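SUBA (Escherichia coli, PDB 2IY9) cleaves the endoplasmic reticulum chaperone BiP as the subtilase-family serine protease subunit of the AB5 subtilase cytotoxin, provoking host ER stress and cell death. Local coordinates at residues A[30-40]-A[321-331]; A[139-147]-A[290-298]. All blocks are in the same frame, centred on the assembly; numbering follows the deposited sequence.

Contact 1 (A[30-40]-A[321-331]); sequences IGLTETTMSLT and LNAEKAISMFC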
ATOM      1  N   ILE A  30       3.573  13.843  -7.849  1.00 27.03           N
ATOM      2  CA  ILE A  30       2.276  13.187  -8.026  1.00 27.31           C
ATOM      3  C   ILE A  30       1.063  14.126  -7.949  1.00 27.67           C
ATOM      4  O   ILE A  30      -0.086  13.675  -8.069  1.00 27.38           O
ATOM      5  CB  ILE A  30       2.095  11.981  -7.061  1.00 27.12           C
ATOM      6  CG1 ILE A  30       1.842  12.451  -5.625  1.00 26.59           C
ATOM      7  CG2 ILE A  30       3.291  11.066  -7.146  1.00 26.61           C
ATOM      8  CD1 ILE A  30       1.402  11.350  -4.676  1.00 27.40           C
ATOM      9  N   GLY A  31       1.313  15.423  -7.773  1.00 28.25           N
ATOM     10  CA  GLY A  31       0.235  16.415  -7.772  1.00 29.23           C
ATOM     11  C   GLY A  31      -0.516  16.484  -6.449  1.00 30.11           C
ATOM     12  O   GLY A  31      -1.710  16.829  -6.410  1.00 30.08           O
ATOM     13  N   LEU A  32       0.185  16.169  -5.365  1.00 30.49           N
ATOM     14  CA  LEU A  32      -0.399  16.218  -4.027  1.00 32.29           C
ATOM     15  C   LEU A  32      -0.196  17.625  -3.482  1.00 32.48           C
ATOM     16  O   LEU A  32       0.579  17.842  -2.553  1.00 32.70           O
ATOM     17  CB  LEU A  32       0.229  15.150  -3.115  1.00 32.36           C
ATOM     18  CG  LEU A  32      -0.527  14.611  -1.888  1.00 34.23           C
ATOM     19  CD1 LEU A  32      -1.754  13.816  -2.292  1.00 34.52           C
ATOM     20  CD2 LEU A  32       0.409  13.730  -1.053  1.00 32.76           C
ATOM     21  N   THR A  33      -0.894  18.566  -4.112  1.00 33.11           N
ATOM     22  CA  THR A  33      -0.811  19.988  -3.822  1.00 33.81           C
ATOM     23  C   THR A  33      -1.869  20.396  -2.804  1.00 34.48           C
ATOM     24  O   THR A  33      -2.771  19.621  -2.475  1.00 33.93           O
ATOM     25  CB  THR A  33      -1.049  20.824  -5.103  1.00 33.83           C
ATOM     26  OG1 THR A  33      -2.381  20.589  -5.594  1.00 33.67           O
ATOM     27  CG2 THR A  33      -0.023  20.478  -6.187  1.00 33.53           C
ATOM     28  N   GLU A  34      -1.767  21.637  -2.341  1.00 35.46           N
ATOM     29  CA  GLU A  34      -2.719  22.203  -1.389  1.00 36.12           C
ATOM     30  C   GLU A  34      -4.146  22.115  -1.918  1.00 36.07           C
ATOM     31  O   GLU A  34      -5.040  21.692  -1.190  1.00 36.18           O
ATOM     32  CB  GLU A  34      -2.359  23.659  -1.072  1.00 36.59           C
ATOM     33  CG  GLU A  34      -0.890  23.884  -0.704  1.00 39.37           C
ATOM     34  CD  GLU A  34       0.061  23.760  -1.899  1.00 43.13           C
ATOM     35  OE1 GLU A  34      -0.157  24.454  -2.919  1.00 44.59           O
ATOM     36  OE2 GLU A  34       1.031  22.966  -1.816  1.00 44.95           O
ATOM     37  N   THR A  35      -4.358  22.496  -3.180  1.00 35.93           N
ATOM     38  CA  THR A  35      -5.711  22.503  -3.753  1.00 36.29           C
ATOM     39  C   THR A  35      -6.282  21.094  -3.921  1.00 35.81           C
ATOM     40  O   THR A  35      -7.494  20.900  -3.814  1.00 35.85           O
ATOM     41  CB  THR A  35      -5.811  23.276  -5.100  1.00 36.34           C
ATOM     42  OG1 THR A  35      -5.200  22.521  -6.148  1.00 38.85           O
ATOM     43  CG2 THR A  35      -5.144  24.638  -5.012  1.00 36.54           C
ATOM     44  N   THR A  36      -5.404  20.129  -4.195  1.00 35.58           N
ATOM     45  CA  THR A  36      -5.772  18.715  -4.260  1.00 34.95           C
ATOM     46  C   THR A  36      -6.307  18.272  -2.903  1.00 35.16           C
ATOM     47  O   THR A  36      -7.389  17.683  -2.810  1.00 35.06           O
ATOM     48  CB  THR A  36      -4.554  17.845  -4.676  1.00 34.96           C
ATOM     49  OG1 THR A  36      -4.198  18.156  -6.025  1.00 34.71           O
ATOM     50  CG2 THR A  36      -4.860  16.347  -4.580  1.00 33.06           C
ATOM     51  N   MET A  37      -5.556  18.592  -1.855  1.00 35.65           N
ATOM     52  CA  MET A  37      -5.898  18.181  -0.494  1.00 36.30           C
ATOM     53  C   MET A  37      -7.153  18.869   0.040  1.00 36.18           C
ATOM     54  O   MET A  37      -7.868  18.305   0.872  1.00 35.88           O
ATOM     55  CB  MET A  37      -4.710  18.389   0.448  1.00 36.47           C
ATOM     56  CG  MET A  37      -3.486  17.587   0.041  1.00 38.73           C
ATOM     57  SD  MET A  37      -3.902  15.925  -0.546  1.00 43.23           S
ATOM     58  CE  MET A  37      -4.378  15.126   0.992  1.00 41.80           C
ATOM     59  N   SER A  38      -7.420  20.077  -0.459  1.00 35.83           N
ATOM     60  CA  SER A  38      -8.618  20.830  -0.097  1.00 35.78           C
ATOM     61  C   SER A  38      -9.910  20.113  -0.506  1.00 35.40           C
ATOM     62  O   SER A  38     -10.956  20.331   0.102  1.00 35.60           O
ATOM     63  CB  SER A  38      -8.568  22.225  -0.726  1.00 35.95           C
ATOM     64  OG  SER A  38      -8.860  22.170  -2.115  1.00 37.53           O
ATOM     65  N   LEU A  39      -9.818  19.253  -1.522  1.00 34.60           N
ATOM     66  CA  LEU A  39     -10.954  18.479  -2.030  1.00 34.24           C
ATOM     67  C   LEU A  39     -11.380  17.300  -1.144  1.00 33.88           C
ATOM     68  O   LEU A  39     -12.458  16.733  -1.344  1.00 33.22           O
ATOM     69  CB  LEU A  39     -10.657  17.957  -3.446  1.00 34.48           C
ATOM     70  CG  LEU A  39     -10.165  18.943  -4.509  1.00 35.36           C
ATOM     71  CD1 LEU A  39      -9.965  18.238  -5.836  1.00 36.40           C
ATOM     72  CD2 LEU A  39     -11.131  20.109  -4.661  1.00 36.03           C
ATOM     73  N   THR A  40     -10.525  16.917  -0.197  1.00 33.65           N
ATOM     74  CA  THR A  40     -10.813  15.796   0.708  1.00 33.88           C
ATOM     75  C   THR A  40     -11.679  16.234   1.894  1.00 34.14           C
ATOM     76  O   THR A  40     -11.721  17.420   2.244  1.00 33.80           O
ATOM     77  CB  THR A  40      -9.517  15.116   1.228  1.00 33.69           C
ATOM     78  OG1 THR A  40      -8.788  16.018   2.063  1.00 32.92           O
ATOM     79  CG2 THR A  40      -8.621  14.677   0.068  1.00 34.09           C
ATOM     80  N   LEU A 321       1.155   6.708 -10.830  1.00 22.47           N
ATOM     81  CA  LEU A 321       0.309   7.383  -9.859  1.00 22.98           C
ATOM     82  C   LEU A 321       0.212   8.886 -10.107  1.00 23.34           C
ATOM     83  O   LEU A 321       1.229   9.586 -10.152  1.00 23.03           O
ATOM     84  CB  LEU A 321       0.841   7.124  -8.444  1.00 22.77           C
ATOM     85  CG  LEU A 321       0.076   7.800  -7.303  1.00 21.91           C
ATOM     86  CD1 LEU A 321      -1.344   7.251  -7.214  1.00 22.07           C
ATOM     87  CD2 LEU A 321       0.821   7.680  -5.964  1.00 22.15           C
ATOM     88  N   ASN A 322      -1.020   9.360 -10.281  1.00 24.29           N
ATOM     89  CA  ASN A 322      -1.313  10.788 -10.353  1.00 25.10           C
ATOM     90  C   ASN A 322      -2.378  11.081  -9.309  1.00 25.15           C
ATOM     91  O   ASN A 322      -3.559  10.787  -9.525  1.00 25.52           O
ATOM     92  CB  ASN A 322      -1.820  11.185 -11.747  1.00 25.15           C
ATOM     93  CG  ASN A 322      -2.076  12.683 -11.880  1.00 26.99           C
ATOM     94  OD1 ASN A 322      -2.248  13.396 -10.882  1.00 26.59           O
ATOM     95  ND2 ASN A 322      -2.098  13.166 -13.125  1.00 26.74           N
ATOM     96  N   ALA A 323      -1.943  11.627  -8.176  1.00 25.44           N
ATOM     97  CA  ALA A 323      -2.817  11.888  -7.028  1.00 26.04           C
ATOM     98  C   ALA A 323      -3.788  13.019  -7.301  1.00 26.43           C
ATOM     99  O   ALA A 323      -4.938  12.959  -6.864  1.00 26.30           O
ATOM    100  CB  ALA A 323      -2.004  12.185  -5.785  1.00 25.51           C
ATOM    101  N   GLU A 324      -3.322  14.046  -8.016  1.00 27.41           N
ATOM    102  CA  GLU A 324      -4.162  15.193  -8.350  1.00 28.57           C
ATOM    103  C   GLU A 324      -5.400  14.729  -9.106  1.00 28.22           C
ATOM    104  O   GLU A 324      -6.525  15.058  -8.726  1.00 28.26           O
ATOM    105  CB  GLU A 324      -3.386  16.253  -9.154  1.00 28.73           C
ATOM    106  CG  GLU A 324      -4.288  17.356  -9.739  1.00 30.70           C
ATOM    107  CD  GLU A 324      -3.524  18.345 -10.596  1.00 31.60           C
ATOM    108  OE1 GLU A 324      -3.518  18.184 -11.839  1.00 36.60           O
ATOM    109  OE2 GLU A 324      -2.917  19.278 -10.028  1.00 36.40           O
ATOM    110  N   LYS A 325      -5.186  13.955 -10.163  1.00 28.03           N
ATOM    111  CA  LYS A 325      -6.269  13.432 -10.976  1.00 28.13           C
ATOM    112  C   LYS A 325      -7.136  12.405 -10.226  1.00 27.71           C
ATOM    113  O   LYS A 325      -8.362  12.475 -10.307  1.00 27.79           O
ATOM    114  CB  LYS A 325      -5.718  12.860 -12.288  1.00 28.60           C
ATOM    115  CG  LYS A 325      -6.766  12.533 -13.347  1.00 31.65           C
ATOM    116  CD  LYS A 325      -7.392  13.782 -13.958  1.00 37.08           C
ATOM    117  CE  LYS A 325      -8.254  13.437 -15.170  1.00 38.27           C
ATOM    118  NZ  LYS A 325      -9.140  12.264 -14.913  1.00 41.02           N
ATOM    119  N   ALA A 326      -6.510  11.469  -9.506  1.00 27.13           N
ATOM    120  CA  ALA A 326      -7.255  10.480  -8.716  1.00 27.17           C
ATOM    121  C   ALA A 326      -8.197  11.130  -7.702  1.00 27.09           C
ATOM    122  O   ALA A 326      -9.377  10.779  -7.626  1.00 27.23           O
ATOM    123  CB  ALA A 326      -6.297   9.515  -8.002  1.00 26.49           C
ATOM    124  N   ILE A 327      -7.660  12.072  -6.931  1.00 27.48           N
ATOM    125  CA  ILE A 327      -8.413  12.715  -5.857  1.00 28.09           C
ATOM    126  C   ILE A 327      -9.481  13.637  -6.454  1.00 28.77           C
ATOM    127  O   ILE A 327     -10.648  13.561  -6.069  1.00 28.63           O
ATOM    128  CB  ILE A 327      -7.485  13.429  -4.836  1.00 28.10           C
ATOM    129  CG1 ILE A 327      -6.698  12.379  -4.030  1.00 27.71           C
ATOM    130  CG2 ILE A 327      -8.299  14.371  -3.907  1.00 28.48           C
ATOM    131  CD1 ILE A 327      -5.468  12.910  -3.301  1.00 27.27           C
ATOM    132  N   SER A 328      -9.079  14.464  -7.420  1.00 29.95           N
ATOM    133  CA  SER A 328     -10.012  15.333  -8.148  1.00 31.90           C
ATOM    134  C   SER A 328     -11.194  14.556  -8.734  1.00 32.23           C
ATOM    135  O   SER A 328     -12.346  14.897  -8.475  1.00 32.69           O
ATOM    136  CB  SER A 328      -9.281  16.112  -9.244  1.00 31.82           C
ATOM    137  OG  SER A 328     -10.132  17.094  -9.814  1.00 35.58           O
ATOM    138  N   MET A 329     -10.910  13.500  -9.494  1.00 32.92           N
ATOM    139  CA  MET A 329     -11.967  12.681 -10.112  1.00 33.62           C
ATOM    140  C   MET A 329     -12.900  12.052  -9.084  1.00 33.49           C
ATOM    141  O   MET A 329     -14.128  12.132  -9.204  1.00 33.64           O
ATOM    142  CB  MET A 329     -11.372  11.579 -10.998  1.00 33.62           C
ATOM    143  CG  MET A 329     -10.871  12.041 -12.367  1.00 37.13           C
ATOM    144  SD  MET A 329     -12.035  13.036 -13.346  1.00 43.23           S
ATOM    145  CE  MET A 329     -13.380  11.885 -13.645  1.00 42.58           C
ATOM    146  N   PHE A 330     -12.323  11.407  -8.080  1.00 33.22           N
ATOM    147  CA  PHE A 330     -13.140  10.698  -7.114  1.00 32.95           C
ATOM    148  C   PHE A 330     -13.961  11.660  -6.261  1.00 33.21           C
ATOM    149  O   PHE A 330     -15.150  11.435  -6.040  1.00 32.50           O
ATOM    150  CB  PHE A 330     -12.288   9.794  -6.224  1.00 32.62           C
ATOM    151  CG  PHE A 330     -13.097   8.815  -5.437  1.00 31.42           C
ATOM    152  CD1 PHE A 330     -13.534   7.629  -6.022  1.00 32.04           C
ATOM    153  CD2 PHE A 330     -13.464   9.096  -4.127  1.00 30.07           C
ATOM    154  CE1 PHE A 330     -14.300   6.717  -5.294  1.00 30.45           C
ATOM    155  CE2 PHE A 330     -14.231   8.193  -3.392  1.00 30.63           C
ATOM    156  CZ  PHE A 330     -14.647   7.002  -3.976  1.00 31.88           C
ATOM    157  N   CYS A 331     -13.317  12.725  -5.792  1.00 33.67           N
ATOM    158  CA  CYS A 331     -13.969  13.670  -4.897  1.00 34.89           C
ATOM    159  C   CYS A 331     -14.966  14.595  -5.600  1.00 36.12           C
ATOM    160  O   CYS A 331     -15.978  14.952  -5.000  1.00 36.72           O
ATOM    161  CB  CYS A 331     -12.941  14.470  -4.098  1.00 34.33           C
ATOM    162  SG  CYS A 331     -12.053  13.465  -2.883  1.00 33.31           S
TER
HETATM  163  O   HOH W   1      -6.651  17.249  -7.304  1.00 51.88           O
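With chi1 at -67°, T36 turns its CG2 methyl trans to N and lays it across I327, while I327, with chi1 -69° and an extended CG1 branch, reaches back with CD1. The two side chains cross at about a right angle, T36 CG2 lying 3.7 Å from I327 CD1. L32 CD1 closes on the same I327 methyl and also on A323 CB, and I30 CD1 touches both A323 CB and L321 CD2. Further along, L39 CD1 rests on S328 CA, and the CB and SG of C331 lie beside L39 O.

The main-chain bonds gather at the start of helix 323-331. I30 O accepts in its carbonyl plane from A323 N (2.8 Å) and, more distantly, from E324 N (3.3 Å). N322 is the N-cap of this helix: its OD1 takes K325 N at 3.1 Å from above the amide plane. T36 OG1 donates to G31 O (2.8 Å), and a water bridges T36 OG1 to E324 O.

G31, with positive phi, closes a Schellman motif at the end of helix 25-30. The C331-C288 disulfide fastens helix 323-331 to helix 271-288. The contact itself sets the N-terminal segment of the subtilase fold against the beginning of the A2 domain.

Contact 2 (A[139-147]-A[290-298]); sequences LAPGEEKII and PRATATELK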
ATOM      1  N   LEU A 139     -16.744  -2.357  12.104  1.00 29.72           N
ATOM      2  CA  LEU A 139     -16.000  -1.349  11.356  1.00 29.08           C
ATOM      3  C   LEU A 139     -16.947  -0.510  10.492  1.00 28.96           C
ATOM      4  O   LEU A 139     -17.720  -1.047   9.693  1.00 28.74           O
ATOM      5  CB  LEU A 139     -14.942  -2.017  10.469  1.00 28.74           C
ATOM      6  CG  LEU A 139     -13.774  -2.679  11.199  1.00 28.85           C
ATOM      7  CD1 LEU A 139     -12.950  -3.560  10.265  1.00 26.84           C
ATOM      8  CD2 LEU A 139     -12.912  -1.605  11.876  1.00 27.39           C
ATOM      9  N   ALA A 140     -16.880   0.804  10.674  1.00 28.11           N
ATOM     10  CA  ALA A 140     -17.678   1.745   9.913  1.00 27.57           C
ATOM     11  C   ALA A 140     -17.109   1.837   8.493  1.00 27.74           C
ATOM     12  O   ALA A 140     -15.953   1.446   8.271  1.00 26.43           O
ATOM     13  CB  ALA A 140     -17.665   3.115  10.606  1.00 27.72           C
ATOM     14  N   PRO A 141     -17.905   2.372   7.530  1.00 27.84           N
ATOM     15  CA  PRO A 141     -17.384   2.551   6.175  1.00 27.89           C
ATOM     16  C   PRO A 141     -16.167   3.472   6.254  1.00 27.92           C
ATOM     17  O   PRO A 141     -16.202   4.474   6.967  1.00 29.00           O
ATOM     18  CB  PRO A 141     -18.533   3.264   5.447  1.00 28.23           C
ATOM     19  CG  PRO A 141     -19.765   2.916   6.243  1.00 28.39           C
ATOM     20  CD  PRO A 141     -19.285   2.876   7.662  1.00 28.21           C
ATOM     21  N   GLY A 142     -15.091   3.126   5.565  1.00 27.62           N
ATOM     22  CA  GLY A 142     -13.872   3.940   5.635  1.00 26.78           C
ATOM     23  C   GLY A 142     -12.869   3.490   6.693  1.00 26.64           C
ATOM     24  O   GLY A 142     -11.719   3.935   6.673  1.00 26.78           O
ATOM     25  N   GLU A 143     -13.309   2.638   7.621  1.00 25.51           N
ATOM     26  CA  GLU A 143     -12.414   2.035   8.618  1.00 25.19           C
ATOM     27  C   GLU A 143     -11.855   0.726   8.066  1.00 24.45           C
ATOM     28  O   GLU A 143     -12.594  -0.253   7.903  1.00 23.68           O
ATOM     29  CB  GLU A 143     -13.133   1.808   9.961  1.00 25.14           C
ATOM     30  CG  GLU A 143     -13.656   3.102  10.612  1.00 25.04           C
ATOM     31  CD  GLU A 143     -14.378   2.891  11.941  1.00 25.71           C
ATOM     32  OE1 GLU A 143     -14.781   1.748  12.263  1.00 27.99           O
ATOM     33  OE2 GLU A 143     -14.542   3.888  12.682  1.00 26.10           O
ATOM     34  N   GLU A 144     -10.556   0.733   7.758  1.00 23.68           N
ATOM     35  CA  GLU A 144      -9.847  -0.440   7.204  1.00 23.45           C
ATOM     36  C   GLU A 144     -10.418  -0.917   5.852  1.00 23.26           C
ATOM     37  O   GLU A 144     -10.420  -2.119   5.529  1.00 23.50           O
ATOM     38  CB  GLU A 144      -9.756  -1.571   8.241  1.00 23.73           C
ATOM     39  CG  GLU A 144      -9.104  -1.138   9.556  1.00 24.87           C
ATOM     40  CD  GLU A 144      -8.579  -2.303  10.365  1.00 27.14           C
ATOM     41  OE1 GLU A 144      -9.170  -2.606  11.416  1.00 28.90           O
ATOM     42  OE2 GLU A 144      -7.570  -2.912   9.960  1.00 27.38           O
ATOM     43  N   LYS A 145     -10.905   0.043   5.070  1.00 22.64           N
ATOM     44  CA  LYS A 145     -11.319  -0.191   3.689  1.00 22.48           C
ATOM     45  C   LYS A 145     -10.077  -0.350   2.806  1.00 21.97           C
ATOM     46  O   LYS A 145     -10.034  -1.187   1.878  1.00 21.68           O
ATOM     47  CB  LYS A 145     -12.138   1.007   3.199  1.00 21.87           C
ATOM     48  CG  LYS A 145     -12.896   0.779   1.899  1.00 22.78           C
ATOM     49  CD  LYS A 145     -13.622   2.045   1.473  1.00 23.35           C
ATOM     50  CE  LYS A 145     -14.543   1.815   0.275  1.00 23.52           C
ATOM     51  NZ  LYS A 145     -15.703   0.909   0.600  1.00 24.65           N
ATOM     52  N   ILE A 146      -9.087   0.495   3.083  1.00 21.79           N
ATOM     53  CA  ILE A 146      -7.820   0.452   2.386  1.00 21.58           C
ATOM     54  C   ILE A 146      -6.831  -0.292   3.266  1.00 21.50           C
ATOM     55  O   ILE A 146      -6.527   0.147   4.375  1.00 21.52           O
ATOM     56  CB  ILE A 146      -7.270   1.861   2.052  1.00 21.66           C
ATOM     57  CG1 ILE A 146      -8.301   2.698   1.269  1.00 22.34           C
ATOM     58  CG2 ILE A 146      -5.929   1.737   1.310  1.00 22.21           C
ATOM     59  CD1 ILE A 146      -8.991   1.947   0.090  1.00 21.91           C
ATOM     60  N   ILE A 147      -6.340  -1.413   2.741  1.00 21.03           N
ATOM     61  CA  ILE A 147      -5.452  -2.314   3.457  1.00 21.04           C
ATOM     62  C   ILE A 147      -4.052  -2.301   2.838  1.00 21.52           C
ATOM     63  O   ILE A 147      -3.852  -2.764   1.711  1.00 21.72           O
ATOM     64  CB  ILE A 147      -6.022  -3.768   3.451  1.00 20.93           C
ATOM     65  CG1 ILE A 147      -7.450  -3.804   4.032  1.00 20.92           C
ATOM     66  CG2 ILE A 147      -5.109  -4.722   4.225  1.00 18.89           C
ATOM     67  CD1 ILE A 147      -8.204  -5.085   3.673  1.00 20.72           C
ATOM     68  N   PRO A 290     -16.708   7.008   1.706  1.00 29.60           N
ATOM     69  CA  PRO A 290     -16.237   5.750   2.291  1.00 29.43           C
ATOM     70  C   PRO A 290     -17.141   4.565   1.960  1.00 29.27           C
ATOM     71  O   PRO A 290     -16.716   3.413   2.085  1.00 29.18           O
ATOM     72  CB  PRO A 290     -16.258   6.036   3.788  1.00 30.14           C
ATOM     73  CG  PRO A 290     -17.265   7.127   3.955  1.00 29.45           C
ATOM     74  CD  PRO A 290     -17.174   7.958   2.735  1.00 29.70           C
ATOM     75  N   ARG A 291     -18.375   4.844   1.541  1.00 28.66           N
ATOM     76  CA  ARG A 291     -19.293   3.786   1.131  1.00 28.54           C
ATOM     77  C   ARG A 291     -19.158   3.396  -0.339  1.00 28.07           C
ATOM     78  O   ARG A 291     -19.929   2.562  -0.813  1.00 28.11           O
ATOM     79  CB  ARG A 291     -20.744   4.190   1.394  1.00 29.33           C
ATOM     80  CG  ARG A 291     -21.072   4.479   2.847  1.00 31.16           C
ATOM     81  CD  ARG A 291     -22.531   4.884   3.006  1.00 36.02           C
ATOM     82  NE  ARG A 291     -22.785   6.266   2.583  1.00 41.73           N
ATOM     83  CZ  ARG A 291     -23.247   6.635   1.385  1.00 43.55           C
ATOM     84  NH1 ARG A 291     -23.517   5.733   0.445  1.00 44.98           N
ATOM     85  NH2 ARG A 291     -23.445   7.922   1.124  1.00 45.38           N
ATOM     86  N   ALA A 292     -18.207   3.991  -1.062  1.00 27.68           N
ATOM     87  CA  ALA A 292     -17.985   3.629  -2.472  1.00 27.38           C
ATOM     88  C   ALA A 292     -17.493   2.191  -2.578  1.00 27.14           C
ATOM     89  O   ALA A 292     -16.934   1.647  -1.619  1.00 27.63           O
ATOM     90  CB  ALA A 292     -17.000   4.567  -3.135  1.00 27.71           C
ATOM     91  N   THR A 293     -17.721   1.575  -3.732  1.00 26.49           N
ATOM     92  CA  THR A 293     -17.297   0.201  -3.934  1.00 26.16           C
ATOM     93  C   THR A 293     -15.792   0.181  -4.128  1.00 25.82           C
ATOM     94  O   THR A 293     -15.199   1.175  -4.582  1.00 25.60           O
ATOM     95  CB  THR A 293     -17.986  -0.454  -5.150  1.00 26.15           C
ATOM     96  OG1 THR A 293     -17.597   0.216  -6.353  1.00 25.58           O
ATOM     97  CG2 THR A 293     -19.509  -0.421  -5.003  1.00 26.01           C
ATOM     98  N   ALA A 294     -15.183  -0.949  -3.775  1.00 25.59           N
ATOM     99  CA  ALA A 294     -13.778  -1.220  -4.065  1.00 25.30           C
ATOM    100  C   ALA A 294     -13.502  -1.050  -5.557  1.00 25.77           C
ATOM    101  O   ALA A 294     -12.502  -0.441  -5.944  1.00 24.90           O
ATOM    102  CB  ALA A 294     -13.418  -2.621  -3.629  1.00 24.99           C
ATOM    103  N   THR A 295     -14.410  -1.562  -6.391  1.00 26.16           N
ATOM    104  CA  THR A 295     -14.248  -1.465  -7.843  1.00 26.84           C
ATOM    105  C   THR A 295     -14.141  -0.007  -8.303  1.00 27.02           C
ATOM    106  O   THR A 295     -13.259   0.328  -9.104  1.00 26.65           O
ATOM    107  CB  THR A 295     -15.362  -2.225  -8.607  1.00 27.27           C
ATOM    108  OG1 THR A 295     -15.302  -3.618  -8.267  1.00 27.28           O
ATOM    109  CG2 THR A 295     -15.175  -2.087 -10.124  1.00 28.39           C
ATOM    110  N   GLU A 296     -15.008   0.860  -7.780  1.00 27.10           N
ATOM    111  CA  GLU A 296     -14.985   2.277  -8.162  1.00 28.33           C
ATOM    112  C   GLU A 296     -13.694   2.989  -7.728  1.00 26.97           C
ATOM    113  O   GLU A 296     -13.117   3.749  -8.503  1.00 27.29           O
ATOM    114  CB  GLU A 296     -16.215   3.040  -7.645  1.00 28.16           C
ATOM    115  CG  GLU A 296     -16.289   4.480  -8.205  1.00 30.64           C
ATOM    116  CD  GLU A 296     -17.262   5.403  -7.479  1.00 31.52           C
ATOM    117  OE1 GLU A 296     -18.075   4.925  -6.649  1.00 35.90           O
ATOM    118  OE2 GLU A 296     -17.210   6.629  -7.754  1.00 36.35           O
ATOM    119  N   LEU A 297     -13.260   2.752  -6.490  1.00 26.55           N
ATOM    120  CA  LEU A 297     -11.985   3.293  -6.008  1.00 25.39           C
ATOM    121  C   LEU A 297     -10.822   2.827  -6.880  1.00 24.98           C
ATOM    122  O   LEU A 297     -10.026   3.646  -7.349  1.00 24.06           O
ATOM    123  CB  LEU A 297     -11.746   2.901  -4.547  1.00 25.60           C
ATOM    124  CG  LEU A 297     -12.400   3.795  -3.488  1.00 26.35           C
ATOM    125  CD1 LEU A 297     -12.510   3.037  -2.167  1.00 26.92           C
ATOM    126  CD2 LEU A 297     -11.578   5.071  -3.307  1.00 27.27           C
ATOM    127  N   LYS A 298     -10.740   1.512  -7.115  1.00 24.55           N
ATOM    128  CA  LYS A 298      -9.663   0.953  -7.935  1.00 24.23           C
ATOM    129  C   LYS A 298      -9.674   1.526  -9.357  1.00 24.46           C
ATOM    130  O   LYS A 298      -8.633   1.974  -9.856  1.00 23.93           O
ATOM    131  CB  LYS A 298      -9.730  -0.572  -7.974  1.00 24.70           C
ATOM    132  CG  LYS A 298      -8.632  -1.215  -8.829  1.00 24.60           C
ATOM    133  CD  LYS A 298      -8.500  -2.718  -8.563  1.00 24.84           C
ATOM    134  CE  LYS A 298      -7.478  -3.326  -9.509  1.00 23.68           C
ATOM    135  NZ  LYS A 298      -7.334  -4.779  -9.269  1.00 21.91           N
TER
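Hydrogen bonding across this contact is the work of K145, whose ammonium group meets two backbone carbonyls of the 290-298 segment. The chain leaves the backbone with CG anti to N (chi1 -167°), stays extended to CE and bends at the last torsion (chi4 66°), bringing NZ within bonding distance of both P290 O and A292 O. The bond to A292 O is short, 2.6 Å, with NZ nearly in line with the carbonyl. The one to P290 O is longer, 3.1 Å, and NZ stands tilted 33° from that carbonyl plane. D174 O, outside both segments, is a third acceptor, so this buried amine is gripped by three main-chain oxygens, which would be expected to favour its charged form.

Apolar packing flanks the lysine. L297 crosses its chain at a slant, and L297 CD1 sits 3.4 Å from K145 CE, closer than carbons normally pack. The same leucine methyl meets I146 CD1 at 4.3 Å. Beyond the pair, L297 and I146 both lean on T286 of helix 271-288 and on L176 of the central sheet.

Proline packing completes the contact. P290 sets its CB against the turn at P141 and G142, 3.5 Å from P141 O and 3.6 Å from G142 N. P141 and R291 lie alongside with their chains heading in the same direction, P141 CB 3.8 Å from R291 CG. The 140-143 turn is type II, and G142, at its positive-phi position, lets P290 come close to the backbone there.

On the other segment, T293 OG1 caps helix 294-304 by accepting E296 N. The arrangement joins the loop entering strand 147-149, in the parallel sheet of the subtilase fold, to the connection between helices 271-288 and 294-304.

How the contacts relate
The centres of contact 1 and contact 2 lie about 18 Å apart, and contact 2 is nested along the chain within the loop that contact 1 closes: 30-40, then 139-147, 290-298 and finally 321-331. Helix 271-288 borders both, receiving I327 and T40 from contact 1 and I146 and L297 from contact 2. The two also touch directly through F330, whose CZ packs 3.5 Å from A292 CB and 3.7 Å from L297 CD2. Both lie away from the charge relay residues. Contact 1 brings the first part of the A2 domain onto the protease body, and contact 2 fixes the 290-298 connection beside the parallel sheet.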